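Local coordinates for succinylglutamate desuccinylase (PDB 2BCO), which probably hydrolyses N-succinylglutamate to succinate and glutamate, the last step of arginine breakdown by the succinyltransferase pathway, with one zinc ion per subunit, at residues F107-L112 and P123-A128. Sequence-based numbering, arbitrary orientation.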
# COMPACT_ATOMS: atom_id res chain seq x y z
N PHE A 107 15.38 0.23 2.44
CA PHE A 107 15.48 -0.61 3.61
C PHE A 107 16.90 -0.58 4.15
O PHE A 107 17.79 0.05 3.56
CB PHE A 107 15.08 -2.04 3.26
CG PHE A 107 15.88 -2.65 2.13
CD1 PHE A 107 17.19 -3.08 2.33
CD2 PHE A 107 15.32 -2.81 0.87
CE1 PHE A 107 17.93 -3.68 1.29
CE2 PHE A 107 16.03 -3.41 -0.18
CZ PHE A 107 17.34 -3.84 0.04
N LEU A 108 17.14 -1.24 5.28
CA LEU A 108 18.47 -1.25 5.87
C LEU A 108 19.15 -2.57 5.54
O LEU A 108 20.24 -2.58 4.96
CB LEU A 108 18.37 -1.06 7.38
CG LEU A 108 17.72 0.26 7.80
CD1 LEU A 108 17.69 0.34 9.32
CD2 LEU A 108 18.51 1.45 7.23
N GLU A 109 18.53 -3.68 5.90
CA GLU A 109 19.11 -4.97 5.60
C GLU A 109 18.32 -5.71 4.52
O GLU A 109 18.91 -6.19 3.55
CB GLU A 109 19.23 -5.80 6.88
CG GLU A 109 20.18 -5.15 7.88
CD GLU A 109 20.26 -5.87 9.22
OE1 GLU A 109 21.04 -5.40 10.08
OE2 GLU A 109 19.55 -6.89 9.41
N GLU A 110 17.00 -5.76 4.65
CA GLU A 110 16.19 -6.46 3.65
C GLU A 110 14.83 -5.77 3.42
O GLU A 110 14.31 -5.12 4.32
CB GLU A 110 15.96 -7.90 4.11
CG GLU A 110 15.89 -8.90 2.98
CD GLU A 110 15.35 -10.24 3.44
OE1 GLU A 110 15.73 -10.66 4.55
OE2 GLU A 110 14.56 -10.87 2.70
N ASN A 111 14.28 -5.91 2.22
CA ASN A 111 12.99 -5.32 1.86
C ASN A 111 11.92 -5.77 2.87
O ASN A 111 11.55 -6.93 2.90
CB ASN A 111 12.58 -5.79 0.45
CG ASN A 111 11.30 -5.11 -0.06
OD1 ASN A 111 10.52 -4.53 0.69
ND2 ASN A 111 11.09 -5.21 -1.36
N LEU A 112 11.43 -4.83 3.67
CA LEU A 112 10.44 -5.16 4.68
C LEU A 112 9.17 -5.79 4.09
O LEU A 112 8.53 -6.64 4.71
CB LEU A 112 10.07 -3.89 5.46
CG LEU A 112 9.58 -3.97 6.90
CD1 LEU A 112 9.03 -2.60 7.32
CD2 LEU A 112 8.51 -5.01 7.05
N PRO A 123 17.49 -13.76 10.12
CA PRO A 123 17.23 -12.67 11.07
C PRO A 123 17.74 -11.34 10.52
O PRO A 123 18.90 -11.23 10.14
CB PRO A 123 18.01 -13.10 12.32
CG PRO A 123 18.16 -14.59 12.17
CD PRO A 123 18.42 -14.75 10.70
N THR A 124 16.87 -10.33 10.46
CA THR A 124 17.25 -8.99 9.97
C THR A 124 16.49 -7.94 10.77
O THR A 124 15.54 -8.27 11.46
CB THR A 124 16.91 -8.79 8.46
OG1 THR A 124 15.48 -8.87 8.26
CG2 THR A 124 17.63 -9.82 7.60
N LYS A 125 16.91 -6.68 10.68
CA LYS A 125 16.19 -5.63 11.40
C LYS A 125 14.74 -5.61 10.91
O LYS A 125 13.81 -5.46 11.70
CB LYS A 125 16.82 -4.26 11.13
CG LYS A 125 18.19 -4.05 11.72
CD LYS A 125 18.63 -2.59 11.58
CE LYS A 125 20.06 -2.39 12.07
NZ LYS A 125 20.25 -2.87 13.47
N GLU A 126 14.55 -5.78 9.61
CA GLU A 126 13.21 -5.76 9.05
C GLU A 126 12.34 -6.96 9.48
O GLU A 126 11.12 -6.83 9.60
CB GLU A 126 13.29 -5.66 7.53
CG GLU A 126 13.70 -4.27 7.01
CD GLU A 126 15.20 -3.97 7.10
OE1 GLU A 126 16.02 -4.92 7.11
OE2 GLU A 126 15.57 -2.78 7.12
N LEU A 127 12.97 -8.10 9.74
CA LEU A 127 12.21 -9.28 10.15
C LEU A 127 11.51 -9.00 11.48
O LEU A 127 10.31 -9.24 11.64
CB LEU A 127 13.13 -10.50 10.31
CG LEU A 127 12.59 -11.87 9.87
CD1 LEU A 127 13.26 -12.98 10.69
CD2 LEU A 127 11.09 -11.95 10.05
N ALA A 128 12.29 -8.48 12.43
CA ALA A 128 11.78 -8.15 13.76
C ALA A 128 10.67 -7.11 13.65
O ALA A 128 9.69 -7.16 14.40
CB ALA A 128 12.91 -7.62 14.64
O HOH W 1 14.92 -11.25 6.92
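The loop 107-112 curls around E126 in the first turn of helix 125-141, with the CA atoms of L112 and E126 5.2 Å apart. The carboxylate of E126 accepts three successive backbone N-H groups. L108 N gives to OE2 of E126 at 2.9 Å. E110 N gives to OE1 of E126 at 2.8 Å, from 63° above the carboxylate plane. E109 N reaches the same OE1 on its syn side and from the same face. A bend at chi2 (78°) turns the E126 carboxylate into the loop. H97 NE2 adds a further bond at OE2 of this buried side chain. L112 packs its CB and CG against the aliphatic part of E126.

E109 makes the reverse bond, from loop side chain to helix backbone. Its extended chain brings OE2 to K125 N at 2.9 Å, met 59° out of the carboxylate plane, and K125 CG lies against OE1. T124 is the N-cap of the helix, with OG1 accepting from L127 N at 3.0 Å. A water links this hydroxyl to E110 OE1.

N111 OD1 bonds to NE2 of the zinc ligand H63. The loop, tied to a capped helix N-terminus, is thus a second-shell neighbour of the zinc site in the AspA/AstE catalytic domain.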